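Local coordinates for protein pyruvate kinase (PDB 6QXL) that probably catalyses the final step of glycolysis, transferring the phosphoryl group of phosphoenolpyruvate to ADP to give pyruvate and ATP, at residues A[33-38]-A[186-191]; A[50-55]-A[61-66]; A[123-128]-A[142-147]. All blocks are in the same frame, centred on the assembly; numbering follows the deposited sequence.

Contact 1. Residues A[33-38]-A[186-191]; sequences ARLNFS and MDLDYV
L35 meets M186 tip to tip, with L35 CD1 4.0 Å from M186 CE; a bend in the methionine chain (chi3 78°) turns its terminal methyl to the leucine. The same L35 CD1 also lies 4.3 Å from L188 CD2, so one methyl touches both M186 and L188. Next along the chain, N36 folds back on its own segment: N36 OD1 accepts from S38 N at 3.2 Å, an Asx turn, and S38 OG gives the same oxygen a second bond. Both donors reach it from one face of the amide, S38 N lying 63° out of the carbonyl plane. F37 is the middle residue of this turn, and its ring comes at L188 from the opposite direction: F37 CZ is 4.0 Å from L188 CD1, which approaches obliquely. Over the centre of one face of the same ring stands L35 O, 4.3 Å above its plane. H45 of helix 42-58 adds an edge-to-face ring contact with F37. On the other segment, a Schellman motif at D187 ends helix 174-185 and lets the chain turn toward strand 190-193. Strands 32-36 and 190-193 both neighbour 64-68, and this apolar cluster bridges across it in the strand-helix layer of a TIM barrel.

Contact 2. Residues A[50-55]-A[61-66]; sequences RLVREL and RFVALL
L65 sets its CD1 methyl on one face of the R53 guanidinium, packing helix 42-58 on strand 64-68 within the beta-alpha-beta unit that also includes strand 32-36. L65 CD1 is 3.5 Å from R53 CZ and only slightly farther from the three nitrogens, as expected of a methyl over the middle of a face. The two side chains cross at a slant. R53 reaches this position because its chain is extended from CG to NE (chi2 173°, chi3 166°), which carries the charged end past the helix surface although its first bond does not point at the strand. Its rotation is fixed by polar partners: R53 NH1 bonds to M186 O, while R53 NH2 takes D187 O and forms a salt bridge with D189 OD2. That carboxylate oxygen also accepts from L65 N, linking the arginine to the strand it covers. V52 is turned quite differently. It crosses V63 at about a right angle and slides past L65 in the opposite direction, using a single branch for both. This branch is CG1, anti to the backbone N (chi1 175°), and V52 CG1 stands 3.8 Å from V63 CG1 and 4.1 Å from L65 CD2.

Contact 3. Residues A[123-128]-A[142-147]; sequences DELLLD and DELRCR
L125, L144 and C146 share one first torsion, with CG or SG anti to the carbonyl carbon and beside the backbone N (near -60° in all three), which aims L125 CG at the other strand; with chi2 at 168° its CD1 then reaches the other two. The segments belong to strands 124-127 and 143-148 of an antiparallel meander in the small beta domain inserted into the barrel domain, the B domain of pyruvate kinases. Strand 132-139 runs between them, so the nearest CA atoms, L125 CA and C146 CA, are 9.0 Å apart and no backbone bond joins the two segments. The contact is made by side chains alone. L125 and L144 approach at an oblique angle, with L125 CD1 4.0 Å from L144 CD1, and the same methyl lies 4.1 Å from C146 SG. F94 and I160, from strands 91-95 and 159-162, also pack on L125, which places this methyl group in a buried apolar interior. The residues flanking L144 are a charged pair: E143 OE2 forms a salt bridge with R93, while R145 grips the other oxygen side-on, R145 NE giving a nearly straight bond of 2.8 Å to the anti lone pair of E143 OE1 and R145 NH2 lying 3.2 Å from E143 OE1.

Overall arrangement
Contacts 1 and 2 are joined parts of the TIM barrel, their centres 11 Å apart, with contact 2 nested in the chain loop that contact 1 closes. Two short pairs tie them: R53 NH2 to D187 O at 2.7 Å, and L35 N to L66 O at 2.7 Å. Contact 3 is nested in that loop too, but its centre lies 32 Å from that of contact 1 and 41 Å from that of contact 2, and it touches neither. In contact 1 the F37 side chain is about 11 Å from bound malonate and about 12 Å from the magnesium ion at E223 and D250. Glucose-6-phosphate binds within 383-470, a range containing none of these segments.

Contact 1. Residues A[33-38]-A[186-191]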
loop_
_atom_site.group_PDB
_atom_site.type_symbol
_atom_site.label_atom_id
_atom_site.label_comp_id
_atom_site.label_asym_id
_atom_site.label_seq_id
_atom_site.Cartn_x
_atom_site.Cartn_y
_atom_site.Cartn_z
ATOM N N ALA A 33 -12.505 38.642 0.909
ATOM C CA ALA A 33 -11.906 39.858 1.406
ATOM C C ALA A 33 -11.916 39.798 2.920
ATOM O O ALA A 33 -12.970 39.561 3.531
ATOM C CB ALA A 33 -12.680 41.071 0.920
ATOM N N ARG A 34 -10.742 40.003 3.525
ATOM C CA ARG A 34 -10.607 39.965 4.974
ATOM C C ARG A 34 -10.573 41.398 5.500
ATOM O O ARG A 34 -9.817 42.236 4.999
ATOM C CB ARG A 34 -9.320 39.222 5.363
ATOM C CG ARG A 34 -8.895 39.334 6.822
ATOM C CD ARG A 34 -7.764 38.359 7.084
ATOM N NE ARG A 34 -7.208 38.527 8.437
ATOM C CZ ARG A 34 -6.175 39.300 8.769
ATOM N NH1 ARG A 34 -5.512 40.011 7.866
ATOM N NH2 ARG A 34 -5.791 39.353 10.032
ATOM N N LEU A 35 -11.389 41.659 6.508
ATOM C CA LEU A 35 -11.463 42.955 7.136
ATOM C C LEU A 35 -10.872 42.768 8.513
ATOM O O LEU A 35 -11.473 42.095 9.365
ATOM C CB LEU A 35 -12.914 43.430 7.230
ATOM C CG LEU A 35 -13.743 43.318 5.952
ATOM C CD1 LEU A 35 -15.141 43.883 6.248
ATOM C CD2 LEU A 35 -13.151 44.077 4.788
ATOM N N ASN A 36 -9.688 43.339 8.730
ATOM C CA ASN A 36 -8.984 43.144 9.985
ATOM C C ASN A 36 -9.446 44.195 10.969
ATOM O O ASN A 36 -9.133 45.361 10.809
ATOM C CB ASN A 36 -7.468 43.197 9.741
ATOM C CG ASN A 36 -6.658 42.935 10.987
ATOM O OD1 ASN A 36 -7.188 42.543 12.030
ATOM N ND2 ASN A 36 -5.373 43.160 10.885
ATOM N N PHE A 37 -10.179 43.781 11.990
ATOM C CA PHE A 37 -10.712 44.741 12.958
ATOM C C PHE A 37 -9.659 45.329 13.874
ATOM O O PHE A 37 -9.949 46.282 14.571
ATOM C CB PHE A 37 -11.847 44.134 13.797
ATOM C CG PHE A 37 -13.104 43.834 13.022
ATOM C CD1 PHE A 37 -13.660 44.768 12.148
ATOM C CD2 PHE A 37 -13.744 42.611 13.172
ATOM C CE1 PHE A 37 -14.827 44.491 11.443
ATOM C CE2 PHE A 37 -14.914 42.317 12.476
ATOM C CZ PHE A 37 -15.464 43.262 11.614
ATOM N N SER A 38 -8.445 44.800 13.882
ATOM C CA SER A 38 -7.357 45.433 14.653
ATOM C C SER A 38 -7.113 46.893 14.227
ATOM O O SER A 38 -6.657 47.675 15.029
ATOM C CB SER A 38 -6.044 44.668 14.462
ATOM O OG SER A 38 -6.179 43.329 14.863
ATOM N N MET A 186 -23.174 43.770 9.668
ATOM C CA MET A 186 -22.728 43.850 8.274
ATOM C C MET A 186 -23.052 42.604 7.465
ATOM O O MET A 186 -22.750 42.572 6.277
ATOM C CB MET A 186 -21.214 44.085 8.224
ATOM C CG MET A 186 -20.744 45.415 8.794
ATOM S SD MET A 186 -18.956 45.446 8.974
ATOM C CE MET A 186 -18.502 45.730 7.269
ATOM N N ASP A 187 -23.658 41.584 8.092
ATOM C CA ASP A 187 -23.947 40.285 7.436
ATOM C C ASP A 187 -22.693 39.625 6.880
ATOM O O ASP A 187 -22.663 39.167 5.739
ATOM C CB ASP A 187 -24.989 40.428 6.300
ATOM C CG ASP A 187 -26.392 40.547 6.811
ATOM O OD1 ASP A 187 -26.660 40.458 8.058
ATOM O OD2 ASP A 187 -27.243 40.694 5.914
ATOM N N LEU A 188 -21.640 39.595 7.686
ATOM C CA LEU A 188 -20.399 38.989 7.244
ATOM C C LEU A 188 -20.567 37.480 7.099
ATOM O O LEU A 188 -21.295 36.846 7.861
ATOM C CB LEU A 188 -19.267 39.315 8.218
ATOM C CG LEU A 188 -18.861 40.786 8.351
ATOM C CD1 LEU A 188 -17.611 40.897 9.190
ATOM C CD2 LEU A 188 -18.648 41.442 6.991
ATOM N N ASP A 189 -19.896 36.927 6.100
ATOM C CA ASP A 189 -19.977 35.503 5.806
ATOM C C ASP A 189 -19.110 34.659 6.745
ATOM O O ASP A 189 -19.488 33.544 7.104
ATOM C CB ASP A 189 -19.592 35.289 4.361
ATOM C CG ASP A 189 -20.408 36.159 3.427
ATOM O OD1 ASP A 189 -21.631 35.981 3.363
ATOM O OD2 ASP A 189 -19.849 37.068 2.813
ATOM N N TYR A 190 -17.953 35.194 7.142
ATOM C CA TYR A 190 -17.042 34.505 8.056
ATOM C C TYR A 190 -16.570 35.465 9.129
ATOM O O TYR A 190 -16.358 36.645 8.873
ATOM C CB TYR A 190 -15.816 33.947 7.303
ATOM C CG TYR A 190 -16.114 32.773 6.417
ATOM C CD1 TYR A 190 -16.237 31.493 6.941
ATOM C CD2 TYR A 190 -16.280 32.940 5.053
ATOM C CE1 TYR A 190 -16.513 30.418 6.121
ATOM C CE2 TYR A 190 -16.554 31.863 4.228
ATOM C CZ TYR A 190 -16.644 30.616 4.765
ATOM O OH TYR A 190 -16.943 29.572 3.943
ATOM N N VAL A 191 -16.385 34.934 10.327
ATOM C CA VAL A 191 -15.780 35.662 11.433
ATOM C C VAL A 191 -14.652 34.809 11.993
ATOM O O VAL A 191 -14.846 33.635 12.289
ATOM C CB VAL A 191 -16.803 35.947 12.533
ATOM C CG1 VAL A 191 -16.140 36.503 13.784
ATOM C CG2 VAL A 191 -17.824 36.939 12.016
#

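Contact 2. Residues A[50-55]-A[61-66]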
loop_
_atom_site.group_PDB
_atom_site.type_symbol
_atom_site.label_atom_id
_atom_site.label_comp_id
_atom_site.label_asym_id
_atom_site.label_seq_id
_atom_site.Cartn_x
_atom_site.Cartn_y
_atom_site.Cartn_z
ATOM N N ARG A 50 -19.373 47.202 1.502
ATOM C CA ARG A 50 -20.377 47.544 0.501
ATOM C C ARG A 50 -19.756 47.552 -0.893
ATOM O O ARG A 50 -20.361 47.071 -1.854
ATOM C CB ARG A 50 -21.006 48.891 0.839
ATOM C CG ARG A 50 -22.120 49.420 -0.033
ATOM C CD ARG A 50 -22.848 50.640 0.524
ATOM N NE ARG A 50 -23.097 50.781 1.990
ATOM C CZ ARG A 50 -23.901 49.997 2.720
ATOM N NH1 ARG A 50 -24.026 50.206 4.025
ATOM N NH2 ARG A 50 -24.570 48.996 2.150
ATOM N N LEU A 51 -18.540 48.063 -0.989
ATOM C CA LEU A 51 -17.890 48.246 -2.274
ATOM C C LEU A 51 -17.486 46.906 -2.892
ATOM O O LEU A 51 -17.608 46.723 -4.105
ATOM C CB LEU A 51 -16.662 49.147 -2.082
ATOM C CG LEU A 51 -16.220 50.151 -3.141
ATOM C CD1 LEU A 51 -17.380 50.899 -3.754
ATOM C CD2 LEU A 51 -15.244 51.143 -2.518
ATOM N N VAL A 52 -17.011 45.976 -2.071
ATOM C CA VAL A 52 -16.586 44.682 -2.589
ATOM C C VAL A 52 -17.805 43.925 -3.082
ATOM O O VAL A 52 -17.779 43.351 -4.169
ATOM C CB VAL A 52 -15.798 43.858 -1.545
ATOM C CG1 VAL A 52 -15.475 42.467 -2.075
ATOM C CG2 VAL A 52 -14.599 44.523 -1.035
ATOM N N ARG A 53 -18.886 43.952 -2.316
ATOM C CA ARG A 53 -20.105 43.252 -2.736
ATOM C C ARG A 53 -20.696 43.829 -4.009
ATOM O O ARG A 53 -21.159 43.087 -4.859
ATOM C CB ARG A 53 -21.135 43.222 -1.605
ATOM C CG ARG A 53 -20.762 42.201 -0.552
ATOM C CD ARG A 53 -21.644 42.249 0.666
ATOM N NE ARG A 53 -21.434 41.033 1.471
ATOM C CZ ARG A 53 -21.741 40.898 2.769
ATOM N NH1 ARG A 53 -22.321 41.887 3.439
ATOM N NH2 ARG A 53 -21.479 39.760 3.395
ATOM N N GLU A 54 -20.651 45.149 -4.143
ATOM C CA GLU A 54 -21.133 45.825 -5.350
ATOM C C GLU A 54 -20.293 45.444 -6.552
ATOM O O GLU A 54 -20.811 45.039 -7.585
ATOM C CB GLU A 54 -21.130 47.339 -5.121
ATOM C CG GLU A 54 -22.365 47.807 -4.347
ATOM C CD GLU A 54 -22.293 49.252 -3.854
ATOM O OE1 GLU A 54 -23.130 49.631 -3.002
ATOM O OE2 GLU A 54 -21.409 49.997 -4.323
ATOM N N LEU A 55 -18.990 45.545 -6.402
ATOM C CA LEU A 55 -18.068 45.273 -7.495
ATOM C C LEU A 55 -18.028 43.787 -7.871
ATOM O O LEU A 55 -17.881 43.446 -9.050
ATOM C CB LEU A 55 -16.692 45.791 -7.127
ATOM C CG LEU A 55 -16.601 47.310 -7.125
ATOM C CD1 LEU A 55 -15.400 47.797 -6.321
ATOM C CD2 LEU A 55 -16.520 47.849 -8.550
ATOM N N ARG A 61 -19.221 37.690 -9.806
ATOM C CA ARG A 61 -18.331 36.970 -8.930
ATOM C C ARG A 61 -18.956 36.910 -7.547
ATOM O O ARG A 61 -19.790 37.741 -7.164
ATOM C CB ARG A 61 -16.978 37.665 -8.862
ATOM C CG ARG A 61 -16.185 37.623 -10.161
ATOM C CD ARG A 61 -15.369 36.376 -10.254
ATOM N NE ARG A 61 -14.405 36.271 -9.177
ATOM C CZ ARG A 61 -13.709 35.169 -8.883
ATOM N NH1 ARG A 61 -13.815 34.072 -9.630
ATOM N NH2 ARG A 61 -12.827 35.194 -7.867
ATOM N N PHE A 62 -18.520 35.914 -6.791
ATOM C CA PHE A 62 -19.049 35.675 -5.466
ATOM C C PHE A 62 -17.884 35.711 -4.510
ATOM O O PHE A 62 -17.093 34.773 -4.439
ATOM C CB PHE A 62 -19.800 34.346 -5.437
ATOM C CG PHE A 62 -20.941 34.322 -6.390
ATOM C CD1 PHE A 62 -20.725 33.975 -7.730
ATOM C CD2 PHE A 62 -22.208 34.728 -5.992
ATOM C CE1 PHE A 62 -21.760 33.992 -8.643
ATOM C CE2 PHE A 62 -23.259 34.728 -6.887
ATOM C CZ PHE A 62 -23.029 34.392 -8.212
ATOM N N VAL A 63 -17.759 36.843 -3.818
ATOM C CA VAL A 63 -16.683 37.086 -2.886
ATOM C C VAL A 63 -17.241 37.118 -1.469
ATOM O O VAL A 63 -18.123 37.903 -1.156
ATOM C CB VAL A 63 -15.977 38.405 -3.207
ATOM C CG1 VAL A 63 -14.890 38.706 -2.168
ATOM C CG2 VAL A 63 -15.398 38.358 -4.634
ATOM N N ALA A 64 -16.721 36.253 -0.606
ATOM C CA ALA A 64 -17.116 36.269 0.790
ATOM C C ALA A 64 -16.410 37.400 1.517
ATOM O O ALA A 64 -15.392 37.908 1.051
ATOM C CB ALA A 64 -16.785 34.938 1.452
ATOM N N LEU A 65 -16.971 37.765 2.669
ATOM C CA LEU A 65 -16.381 38.726 3.560
ATOM C C LEU A 65 -16.068 38.055 4.868
ATOM O O LEU A 65 -16.932 37.450 5.494
ATOM C CB LEU A 65 -17.314 39.911 3.812
ATOM C CG LEU A 65 -17.741 40.751 2.613
ATOM C CD1 LEU A 65 -18.414 42.056 3.115
ATOM C CD2 LEU A 65 -16.597 41.080 1.666
ATOM N N LEU A 66 -14.811 38.185 5.279
ATOM C CA LEU A 66 -14.332 37.607 6.510
ATOM C C LEU A 66 -13.934 38.758 7.417
ATOM O O LEU A 66 -13.190 39.650 6.994
ATOM C CB LEU A 66 -13.138 36.696 6.218
ATOM C CG LEU A 66 -12.509 36.007 7.424
ATOM C CD1 LEU A 66 -11.971 34.661 7.012
ATOM C CD2 LEU A 66 -11.395 36.821 8.030
#

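Contact 3. Residues A[123-128]-A[142-147]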
loop_
_atom_site.group_PDB
_atom_site.type_symbol
_atom_site.label_atom_id
_atom_site.label_comp_id
_atom_site.label_asym_id
_atom_site.label_seq_id
_atom_site.Cartn_x
_atom_site.Cartn_y
_atom_site.Cartn_z
ATOM N N ASP A 123 12.975 35.000 30.067
ATOM C CA ASP A 123 11.960 34.986 29.002
ATOM C C ASP A 123 12.390 35.863 27.824
ATOM O O ASP A 123 12.997 36.925 28.040
ATOM C CB ASP A 123 10.611 35.461 29.522
ATOM C CG ASP A 123 9.953 34.454 30.497
ATOM O OD1 ASP A 123 10.543 33.396 30.800
ATOM O OD2 ASP A 123 8.852 34.721 31.028
ATOM N N GLU A 124 12.140 35.419 26.603
ATOM C CA GLU A 124 12.387 36.229 25.416
ATOM C C GLU A 124 11.076 36.809 24.924
ATOM O O GLU A 124 10.098 36.086 24.798
ATOM C CB GLU A 124 13.072 35.416 24.288
ATOM C CG GLU A 124 14.404 34.823 24.729
ATOM C CD GLU A 124 15.351 34.332 23.674
ATOM O OE1 GLU A 124 16.285 33.603 24.057
ATOM O OE2 GLU A 124 15.180 34.614 22.469
ATOM N N LEU A 125 11.063 38.114 24.665
ATOM C CA LEU A 125 9.875 38.817 24.196
ATOM C C LEU A 125 10.097 39.237 22.757
ATOM O O LEU A 125 11.174 39.699 22.399
ATOM C CB LEU A 125 9.606 40.044 25.055
ATOM C CG LEU A 125 9.367 39.786 26.540
ATOM C CD1 LEU A 125 9.412 41.174 27.280
ATOM C CD2 LEU A 125 8.101 38.947 26.749
ATOM N N LEU A 126 9.073 39.069 21.933
ATOM C CA LEU A 126 9.134 39.376 20.518
ATOM C C LEU A 126 8.122 40.467 20.203
ATOM O O LEU A 126 6.950 40.361 20.547
ATOM C CB LEU A 126 8.845 38.126 19.706
ATOM C CG LEU A 126 10.018 37.121 19.617
ATOM C CD1 LEU A 126 10.176 36.198 20.797
ATOM C CD2 LEU A 126 9.972 36.242 18.431
ATOM N N LEU A 127 8.607 41.527 19.578
ATOM C CA LEU A 127 7.788 42.687 19.259
ATOM C C LEU A 127 7.722 42.869 17.749
ATOM O O LEU A 127 8.678 42.528 17.037
ATOM C CB LEU A 127 8.357 43.954 19.880
ATOM C CG LEU A 127 8.269 44.006 21.408
ATOM C CD1 LEU A 127 9.598 43.617 22.000
ATOM C CD2 LEU A 127 7.748 45.376 21.907
ATOM N N ASP A 128 6.591 43.412 17.273
ATOM C CA ASP A 128 6.378 43.653 15.854
ATOM C C ASP A 128 6.581 42.363 15.040
ATOM O O ASP A 128 7.407 42.300 14.123
ATOM C CB ASP A 128 7.302 44.772 15.327
ATOM C CG ASP A 128 6.841 45.311 13.973
ATOM O OD1 ASP A 128 5.814 44.830 13.427
ATOM O OD2 ASP A 128 7.504 46.210 13.450
ATOM N N ASP A 142 5.987 46.215 38.814
ATOM C CA ASP A 142 5.354 47.042 37.820
ATOM C C ASP A 142 6.092 47.114 36.462
ATOM O O ASP A 142 5.675 47.896 35.610
ATOM C CB ASP A 142 5.174 48.435 38.388
ATOM C CG ASP A 142 6.508 49.180 38.594
ATOM O OD1 ASP A 142 7.545 48.527 38.849
ATOM O OD2 ASP A 142 6.535 50.437 38.467
ATOM N N GLU A 143 7.176 46.359 36.267
ATOM C CA GLU A 143 7.914 46.498 35.045
ATOM C C GLU A 143 8.815 45.332 34.749
ATOM O O GLU A 143 9.213 44.587 35.670
ATOM C CB GLU A 143 8.765 47.798 35.014
ATOM C CG GLU A 143 9.872 47.929 35.978
ATOM C CD GLU A 143 10.561 49.289 35.923
ATOM O OE1 GLU A 143 11.798 49.393 36.231
ATOM O OE2 GLU A 143 9.967 50.282 35.532
ATOM N N LEU A 144 9.158 45.184 33.465
ATOM C CA LEU A 144 10.141 44.219 33.024
ATOM C C LEU A 144 11.336 45.001 32.478
ATOM O O LEU A 144 11.172 45.919 31.658
ATOM C CB LEU A 144 9.590 43.336 31.933
ATOM C CG LEU A 144 8.423 42.405 32.284
ATOM C CD1 LEU A 144 8.019 41.605 31.043
ATOM C CD2 LEU A 144 8.735 41.373 33.377
ATOM N N ARG A 145 12.535 44.648 32.944
ATOM C CA ARG A 145 13.757 45.306 32.523
ATOM C C ARG A 145 14.519 44.370 31.615
ATOM O O ARG A 145 14.903 43.267 32.034
ATOM C CB ARG A 145 14.617 45.646 33.724
ATOM C CG ARG A 145 13.994 46.702 34.614
ATOM C CD ARG A 145 14.651 46.767 35.971
ATOM N NE ARG A 145 13.761 47.455 36.912
ATOM C CZ ARG A 145 13.744 47.323 38.226
ATOM N NH1 ARG A 145 14.716 46.606 38.807
ATOM N NH2 ARG A 145 12.885 48.015 38.936
ATOM N N CYS A 146 14.748 44.810 30.375
ATOM C CA CYS A 146 15.199 43.922 29.323
ATOM C C CYS A 146 16.474 44.386 28.640
ATOM O O CYS A 146 16.868 45.560 28.719
ATOM C CB CYS A 146 14.096 43.773 28.276
ATOM S SG CYS A 146 12.481 43.285 28.946
ATOM N N ARG A 147 17.111 43.444 27.964
ATOM C CA ARG A 147 18.217 43.702 27.056
ATOM C C ARG A 147 17.778 43.339 25.638
ATOM O O ARG A 147 17.141 42.292 25.426
ATOM C CB ARG A 147 19.431 42.848 27.458
ATOM C CG ARG A 147 20.719 43.276 26.793
ATOM C CD ARG A 147 21.910 42.442 27.207
ATOM N NE ARG A 147 21.864 41.069 26.706
ATOM C CZ ARG A 147 21.592 39.960 27.402
ATOM N NH1 ARG A 147 21.276 40.022 28.701
ATOM N NH2 ARG A 147 21.625 38.785 26.802
#